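Flagellar biosynthetic protein FlhB (Shewanella putrefaciens CN-32, PDB 6Z0W) probably serves in the flagellar type III export apparatus, as a membrane protein needed to build the basal-body rod, and is represented here by its cytoplasmic domain. Local coordinates at residues D47-A50 and F51-E55; P68-A71 and R72-H76; Q83-E86 and G87-T90. All coordinates share one frame; numbering follows the deposited sequence.

Interaction 1: residues D47-A50 and F51-E55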
loop_
_atom_site.group_PDB
_atom_site.type_symbol
_atom_site.label_atom_id
_atom_site.label_comp_id
_atom_site.label_asym_id
_atom_site.label_seq_id
_atom_site.Cartn_x
_atom_site.Cartn_y
_atom_site.Cartn_z
ATOM N N ASP A 47 8.179 5.276 8.644
ATOM C CA ASP A 47 8.272 5.893 9.959
ATOM C C ASP A 47 7.320 7.078 10.082
ATOM O O ASP A 47 6.102 6.889 9.996
ATOM C CB ASP A 47 9.727 6.251 10.229
ATOM C CG ASP A 47 10.635 5.008 10.202
ATOM O OD1 ASP A 47 10.124 3.886 10.434
ATOM O OD2 ASP A 47 11.851 5.149 9.957
ATOM N N ASP A 48 7.837 8.293 10.284
ATOM C CA ASP A 48 6.939 9.411 10.560
ATOM C C ASP A 48 6.133 9.791 9.328
ATOM O O ASP A 48 4.963 10.179 9.444
ATOM C CB ASP A 48 7.700 10.628 11.054
ATOM C CG ASP A 48 6.810 11.844 11.170
ATOM O OD1 ASP A 48 5.947 11.877 12.084
ATOM O OD2 ASP A 48 6.963 12.763 10.331
ATOM N N VAL A 49 6.753 9.721 8.150
ATOM C CA VAL A 49 6.021 9.992 6.921
ATOM C C VAL A 49 4.910 8.967 6.743
ATOM O O VAL A 49 3.836 9.281 6.216
ATOM C CB VAL A 49 6.994 10.013 5.726
ATOM C CG1 VAL A 49 6.232 10.211 4.416
ATOM C CG2 VAL A 49 8.067 11.111 5.921
ATOM N N ALA A 50 5.155 7.727 7.172
ATOM C CA ALA A 50 4.108 6.715 7.147
ATOM C C ALA A 50 2.930 7.133 8.026
ATOM O O ALA A 50 1.767 7.017 7.609
ATOM C CB ALA A 50 4.685 5.362 7.574
ATOM N N PHE A 51 3.202 7.678 9.227
ATOM C CA PHE A 51 2.084 8.118 10.062
ATOM C C PHE A 51 1.387 9.366 9.517
ATOM O O PHE A 51 0.177 9.525 9.736
ATOM C CB PHE A 51 2.536 8.330 11.513
ATOM C CG PHE A 51 2.473 7.061 12.332
ATOM C CD1 PHE A 51 1.256 6.569 12.794
ATOM C CD2 PHE A 51 3.620 6.320 12.574
ATOM C CE1 PHE A 51 1.197 5.379 13.521
ATOM C CE2 PHE A 51 3.564 5.137 13.294
ATOM C CZ PHE A 51 2.352 4.666 13.763
ATOM N N LYS A 52 2.098 10.257 8.805
ATOM C CA LYS A 52 1.389 11.380 8.193
ATOM C C LYS A 52 0.477 10.898 7.062
ATOM O O LYS A 52 -0.636 11.405 6.906
ATOM C CB LYS A 52 2.362 12.448 7.684
ATOM C CG LYS A 52 1.899 13.898 7.966
ATOM C CD LYS A 52 0.771 14.346 7.008
ATOM C CE LYS A 52 0.672 15.867 6.851
ATOM N NZ LYS A 52 -0.094 16.249 5.616
ATOM N N ILE A 53 0.917 9.907 6.289
ATOM C CA ILE A 53 0.026 9.326 5.284
ATOM C C ILE A 53 -1.200 8.726 5.961
ATOM O O ILE A 53 -2.344 8.962 5.548
ATOM C CB ILE A 53 0.786 8.287 4.441
ATOM C CG1 ILE A 53 1.806 9.014 3.578
ATOM C CG2 ILE A 53 -0.206 7.442 3.587
ATOM C CD1 ILE A 53 2.736 8.108 2.808
ATOM N N ARG A 54 -0.980 7.954 7.026
ATOM C CA ARG A 54 -2.102 7.327 7.717
ATOM C C ARG A 54 -3.069 8.367 8.285
ATOM O O ARG A 54 -4.296 8.235 8.131
ATOM C CB ARG A 54 -1.567 6.400 8.805
ATOM C CG ARG A 54 -0.895 5.160 8.232
ATOM C CD ARG A 54 -0.183 4.359 9.313
ATOM N NE ARG A 54 -1.101 3.957 10.374
ATOM C CZ ARG A 54 -0.866 2.994 11.262
ATOM N NH1 ARG A 54 0.267 2.293 11.225
ATOM N NH2 ARG A 54 -1.775 2.722 12.189
ATOM N N GLU A 55 -2.551 9.439 8.894
ATOM C CA GLU A 55 -3.457 10.422 9.477
ATOM C C GLU A 55 -4.306 11.104 8.398
ATOM O O GLU A 55 -5.508 11.327 8.608
ATOM C CB GLU A 55 -2.682 11.432 10.320
ATOM C CG GLU A 55 -2.276 12.706 9.620
ATOM C CD GLU A 55 -1.637 13.723 10.570
ATOM O OE1 GLU A 55 -1.404 13.390 11.766
ATOM O OE2 GLU A 55 -1.351 14.851 10.101
#
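D47 starts the series of i to i+4 backbone bonds that joins the two halves of this helical stretch: its O accepts the N-H of F51 at 3.1 Å, with the donor lying in the carbonyl plane. The same carbonyl also meets the F51 ring obliquely, D47 O standing 3.6 Å from F51 CD2. The carboxylate of D47 turns elsewhere, OD1 taking the backbone N of H24, which ties this end of the helix to the loop that corresponds to the self-cleavage loop of relatives. D48 contributes through its main chain, D48 O receiving K52 N at 2.9 Å, while its CB points away from the following turn. V49 combines two kinds of contact. Its O accepts I53 N at 3.0 Å with an N-H...O angle of 163°, and its CG1 touches I53 CD1 at 4.4 Å, the one apolar side-chain pair of the stretch. I53 CG1 lies beside its own backbone N, anti to the carbonyl carbon (chi1 -69°), a position that carries it back along the helix to within 3.3 Å of V49 O. The buried A50 closes the series with R54 N to A50 O at 3.0 Å, and R54 CG runs past that oxygen. A bend at chi3 (58°) then swings the R54 guanidinium beside F51, whose CE1 stands 3.9 Å above the centre of one guanidinium face. The F51 ring in turn meets H24 edge-to-face. Chemically, four successive carbonyls are satisfied by regular helical bonds, the V49-I53 pair packs against helix 6-9, with I53 buried, and the acidic D47 and D48 sit at the N-terminal end, where the helix dipole would probably favour negative charge, although the nearby E23 carboxylate would probably offset part of this for D47.

Interaction 2: residues P68-A71 and R72-H76; sequences PPLA and RAIYH
R72 folds back over the two prolines that open helix 68-77. Its CG lies beside its own backbone N and anti to the carbonyl carbon (chi1 -68°), which brings CG to 3.3 Å from P68 O. A bend at chi3 (-48°) then lays the guanidinium down with one face over P68 O, 3.6 Å below its plane and offset toward the rim, and over P69 CA on the same side. NH1 reaches P68 CB at 3.8 Å, so the group rests on the first turn by packing and probably by a favourable charge-dipole term. An alanine at R72 is likely to uncover the P68 and P69 surface and remove the positive charge held beside the P68 carbonyl. Beneath this, P68 O accepts R72 N at 3.0 Å in the first i to i+4 bond; prolines suit a first turn, where N-H groups have no helical acceptor. The next bond, A73 N to P69 O, is less regular, its donor 39° out of the carbonyl plane. On the inner side, L70 and I74 cross obliquely, L70 CG meeting I74 CD1 at 3.9 Å. I74 CG1 comes within 3.2 Å of L70 O, which also takes I74 N, while A71 O accepts Y75 N. The helix follows strand 64-66 and packs between a second helix and the sheet: L70 touches A91 and V95 of helix 89-100, I74 reaches V92 there and V27 and V41 on strands 25-30 and 40-46, and Y75 meets Y25 edge-to-face and K44 in a cation-pi contact.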
loop_
_atom_site.group_PDB
_atom_site.type_symbol
_atom_site.label_atom_id
_atom_site.label_comp_id
_atom_site.label_asym_id
_atom_site.label_seq_id
_atom_site.Cartn_x
_atom_site.Cartn_y
_atom_site.Cartn_z
ATOM N N PRO A 68 1.705 -6.712 6.748
ATOM C CA PRO A 68 3.112 -6.201 6.808
ATOM C C PRO A 68 3.971 -6.615 5.618
ATOM O O PRO A 68 4.699 -5.771 5.075
ATOM C CB PRO A 68 3.655 -6.800 8.128
ATOM C CG PRO A 68 2.421 -6.967 8.986
ATOM C CD PRO A 68 1.260 -7.268 8.046
ATOM N N PRO A 69 3.959 -7.891 5.201
ATOM C CA PRO A 69 4.815 -8.273 4.068
ATOM C C PRO A 69 4.398 -7.637 2.761
ATOM O O PRO A 69 5.250 -7.446 1.883
ATOM C CB PRO A 69 4.666 -9.802 4.008
ATOM C CG PRO A 69 4.197 -10.199 5.364
ATOM C CD PRO A 69 3.279 -9.078 5.759
ATOM N N LEU A 70 3.101 -7.357 2.589
ATOM C CA LEU A 70 2.626 -6.704 1.366
ATOM C C LEU A 70 3.007 -5.231 1.357
ATOM O O LEU A 70 3.505 -4.713 0.344
ATOM C CB LEU A 70 1.103 -6.868 1.241
ATOM C CG LEU A 70 0.506 -6.372 -0.068
ATOM C CD1 LEU A 70 1.176 -7.137 -1.233
ATOM C CD2 LEU A 70 -1.027 -6.603 -0.095
ATOM N N ALA A 71 2.747 -4.541 2.476
ATOM C CA ALA A 71 3.184 -3.151 2.630
ATOM C C ALA A 71 4.663 -3.000 2.301
ATOM O O ALA A 71 5.044 -2.110 1.533
ATOM C CB ALA A 71 2.904 -2.654 4.057
ATOM N N ARG A 72 5.512 -3.867 2.872
ATOM C CA ARG A 72 6.960 -3.766 2.644
ATOM C C ARG A 72 7.326 -4.109 1.197
ATOM O O ARG A 72 8.142 -3.413 0.566
ATOM C CB ARG A 72 7.727 -4.687 3.608
ATOM C CG ARG A 72 7.668 -4.274 5.071
ATOM C CD ARG A 72 8.762 -4.945 5.924
ATOM N NE ARG A 72 8.833 -6.387 5.688
ATOM C CZ ARG A 72 8.135 -7.293 6.368
ATOM N NH1 ARG A 72 7.335 -6.902 7.352
ATOM N NH2 ARG A 72 8.261 -8.588 6.082
ATOM N N ALA A 73 6.739 -5.178 0.658
ATOM C CA ALA A 73 7.040 -5.563 -0.718
ATOM C C ALA A 73 6.624 -4.473 -1.709
ATOM O O ALA A 73 7.358 -4.175 -2.659
ATOM C CB ALA A 73 6.360 -6.879 -1.047
ATOM N N ILE A 74 5.464 -3.852 -1.496
ATOM C CA ILE A 74 5.062 -2.743 -2.359
ATOM C C ILE A 74 6.072 -1.608 -2.261
ATOM O O ILE A 74 6.569 -1.105 -3.274
ATOM C CB ILE A 74 3.654 -2.244 -1.996
ATOM C CG1 ILE A 74 2.582 -3.268 -2.321
ATOM C CG2 ILE A 74 3.342 -0.969 -2.761
ATOM C CD1 ILE A 74 1.272 -2.933 -1.661
ATOM N N TYR A 75 6.372 -1.175 -1.032
ATOM C CA TYR A 75 7.276 -0.045 -0.833
ATOM C C TYR A 75 8.605 -0.265 -1.554
ATOM O O TYR A 75 9.100 0.635 -2.253
ATOM C CB TYR A 75 7.506 0.183 0.663
ATOM C CG TYR A 75 8.298 1.443 0.966
ATOM C CD1 TYR A 75 7.647 2.623 1.293
ATOM C CD2 TYR A 75 9.696 1.456 0.895
ATOM C CE1 TYR A 75 8.353 3.782 1.553
ATOM C CE2 TYR A 75 10.425 2.621 1.165
ATOM C CZ TYR A 75 9.746 3.778 1.491
ATOM O OH TYR A 75 10.421 4.953 1.762
ATOM N N HIS A 76 9.169 -1.474 -1.429
ATOM C CA HIS A 76 10.506 -1.767 -1.943
ATOM C C HIS A 76 10.562 -1.887 -3.451
ATOM O O HIS A 76 11.657 -1.757 -4.012
ATOM C CB HIS A 76 11.040 -3.063 -1.343
ATOM C CG HIS A 76 11.287 -2.981 0.125
ATOM N ND1 HIS A 76 11.075 -4.046 0.974
ATOM C CD2 HIS A 76 11.721 -1.961 0.896
ATOM C CE1 HIS A 76 11.370 -3.685 2.206
ATOM N NE2 HIS A 76 11.763 -2.425 2.187
#

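Interaction 3: residues Q83-E86 and G87-T90; sequences QIPE and GLFT
P85 O and L88 N form the first of two backbone hydrogen bonds that wind this stretch toward helix 89-100, at 2.9 Å. The second, F89 N to E86 O, is 3.1 Å long with a nearly straight N-H...O angle of 170°. In both, the donor stands above the carbonyl plane, by 62° in the second. E86 and G87, and then G87 and L88, occupy the two central positions of overlapping type I turns, after which F89 enters the helix.

A single water carries the polar contact one residue further. It donates to E86 O at 2.6 Å and accepts T90 N at 3.0 Å, bridging the i to i+4 pair that would bond directly in a regular helix. E86 O is therefore gripped twice, by F89 N and by the water. T90 OG1 is hydrogen-bonded to Q120 OE1.

Apolar contacts involve the side chains of I84, P85 and L88. P85 and L88 lie side by side and point the same way, P85 CD meeting L88 CD1 at 4.1 Å. I84 CG1 sits between its backbone N and carbonyl carbon (chi1 60°), and CD1 thereby reaches across the turn to the backbone of the second half, at 3.8 Å from F89 CA. The same methyl lies 4.4 Å from L88 CB.

In the fold, this turn ends the connection from helix 68-77 and leads into helix 89-100. L88 packs on A73, I74 and T77 of the former and on L126, P85 rests on T77 and T78, and I84 is fastened to the loop ahead of strand 40-46 by a backbone bond and a side-chain contact with P39.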
loop_
_atom_site.group_PDB
_atom_site.type_symbol
_atom_site.label_atom_id
_atom_site.label_comp_id
_atom_site.label_asym_id
_atom_site.label_seq_id
_atom_site.Cartn_x
_atom_site.Cartn_y
_atom_site.Cartn_z
ATOM N N GLN A 83 3.114 1.501 -11.344
ATOM C CA GLN A 83 2.334 0.303 -11.056
ATOM C C GLN A 83 3.128 -0.690 -10.219
ATOM O O GLN A 83 4.341 -0.859 -10.393
ATOM C CB GLN A 83 1.868 -0.381 -12.353
ATOM C CG GLN A 83 1.492 0.607 -13.435
ATOM C CD GLN A 83 0.955 -0.045 -14.698
ATOM O OE1 GLN A 83 0.058 -0.897 -14.653
ATOM N NE2 GLN A 83 1.529 0.335 -15.837
ATOM N N ILE A 84 2.435 -1.338 -9.290
ATOM C CA ILE A 84 3.006 -2.450 -8.529
ATOM C C ILE A 84 3.484 -3.530 -9.494
ATOM O O ILE A 84 2.934 -3.668 -10.599
ATOM C CB ILE A 84 1.986 -3.054 -7.547
ATOM C CG1 ILE A 84 0.776 -3.585 -8.343
ATOM C CG2 ILE A 84 1.607 -2.036 -6.517
ATOM C CD1 ILE A 84 -0.265 -4.310 -7.500
ATOM N N PRO A 85 4.481 -4.327 -9.105
ATOM C CA PRO A 85 4.892 -5.464 -9.937
ATOM C C PRO A 85 3.763 -6.466 -10.111
ATOM O O PRO A 85 2.909 -6.653 -9.232
ATOM C CB PRO A 85 6.042 -6.096 -9.139
ATOM C CG PRO A 85 6.462 -5.052 -8.149
ATOM C CD PRO A 85 5.214 -4.289 -7.829
ATOM N N GLU A 86 3.816 -7.162 -11.234
ATOM C CA GLU A 86 2.806 -8.163 -11.540
ATOM C C GLU A 86 2.714 -9.230 -10.444
ATOM O O GLU A 86 1.616 -9.713 -10.142
ATOM C CB GLU A 86 3.125 -8.756 -12.909
ATOM C CG GLU A 86 2.696 -10.174 -13.148
ATOM C CD GLU A 86 3.421 -10.782 -14.343
ATOM O OE1 GLU A 86 4.479 -11.420 -14.142
ATOM O OE2 GLU A 86 2.938 -10.612 -15.483
ATOM N N GLY A 87 3.830 -9.562 -9.789
ATOM C CA GLY A 87 3.778 -10.584 -8.761
ATOM C C GLY A 87 2.921 -10.214 -7.559
ATOM O O GLY A 87 2.587 -11.098 -6.757
ATOM N N LEU A 88 2.568 -8.922 -7.404
ATOM C CA LEU A 88 1.747 -8.463 -6.292
ATOM C C LEU A 88 0.323 -8.129 -6.705
ATOM O O LEU A 88 -0.460 -7.667 -5.867
ATOM C CB LEU A 88 2.386 -7.232 -5.621
ATOM C CG LEU A 88 3.786 -7.487 -5.017
ATOM C CD1 LEU A 88 4.322 -6.223 -4.310
ATOM C CD2 LEU A 88 3.724 -8.689 -4.063
ATOM N N PHE A 89 -0.034 -8.332 -7.969
ATOM C CA PHE A 89 -1.349 -7.884 -8.423
ATOM C C PHE A 89 -2.468 -8.576 -7.654
ATOM O O PHE A 89 -3.358 -7.921 -7.105
ATOM C CB PHE A 89 -1.530 -8.124 -9.923
ATOM C CG PHE A 89 -2.894 -7.720 -10.400
ATOM C CD1 PHE A 89 -3.142 -6.406 -10.796
ATOM C CD2 PHE A 89 -3.952 -8.624 -10.400
ATOM C CE1 PHE A 89 -4.421 -6.014 -11.223
ATOM C CE2 PHE A 89 -5.243 -8.223 -10.809
ATOM C CZ PHE A 89 -5.472 -6.924 -11.216
ATOM N N THR A 90 -2.473 -9.914 -7.658
ATOM C CA THR A 90 -3.581 -10.636 -7.041
ATOM C C THR A 90 -3.722 -10.272 -5.569
ATOM O O THR A 90 -4.844 -10.108 -5.076
ATOM C CB THR A 90 -3.396 -12.147 -7.199
ATOM O OG1 THR A 90 -2.066 -12.486 -6.811
ATOM C CG2 THR A 90 -3.575 -12.547 -8.635
HETATM O O HOH W 1 -0.171 -11.287 -9.085
#

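How the interactions relate
The three contacts follow one another along the chain without overlap. Interactions 2 and 3 touch, with centres 11 Å apart: L88 CD1 packs 3.9 Å from I74 N, and L70 CD1 meets L88 CD2 at 4.1 Å, so the turn at 83-90 closes over helix 68-77. Interaction 1 stands apart, its centre 15 Å from that of interaction 2 with nearest atoms about 7 Å apart, and 23 Å from that of interaction 3, across the chain's centre. Interactions 1 and 2 nevertheless both touch the loop that in relatives is self-cleaved, through D47 and F51 on H24 and through P68 on N21.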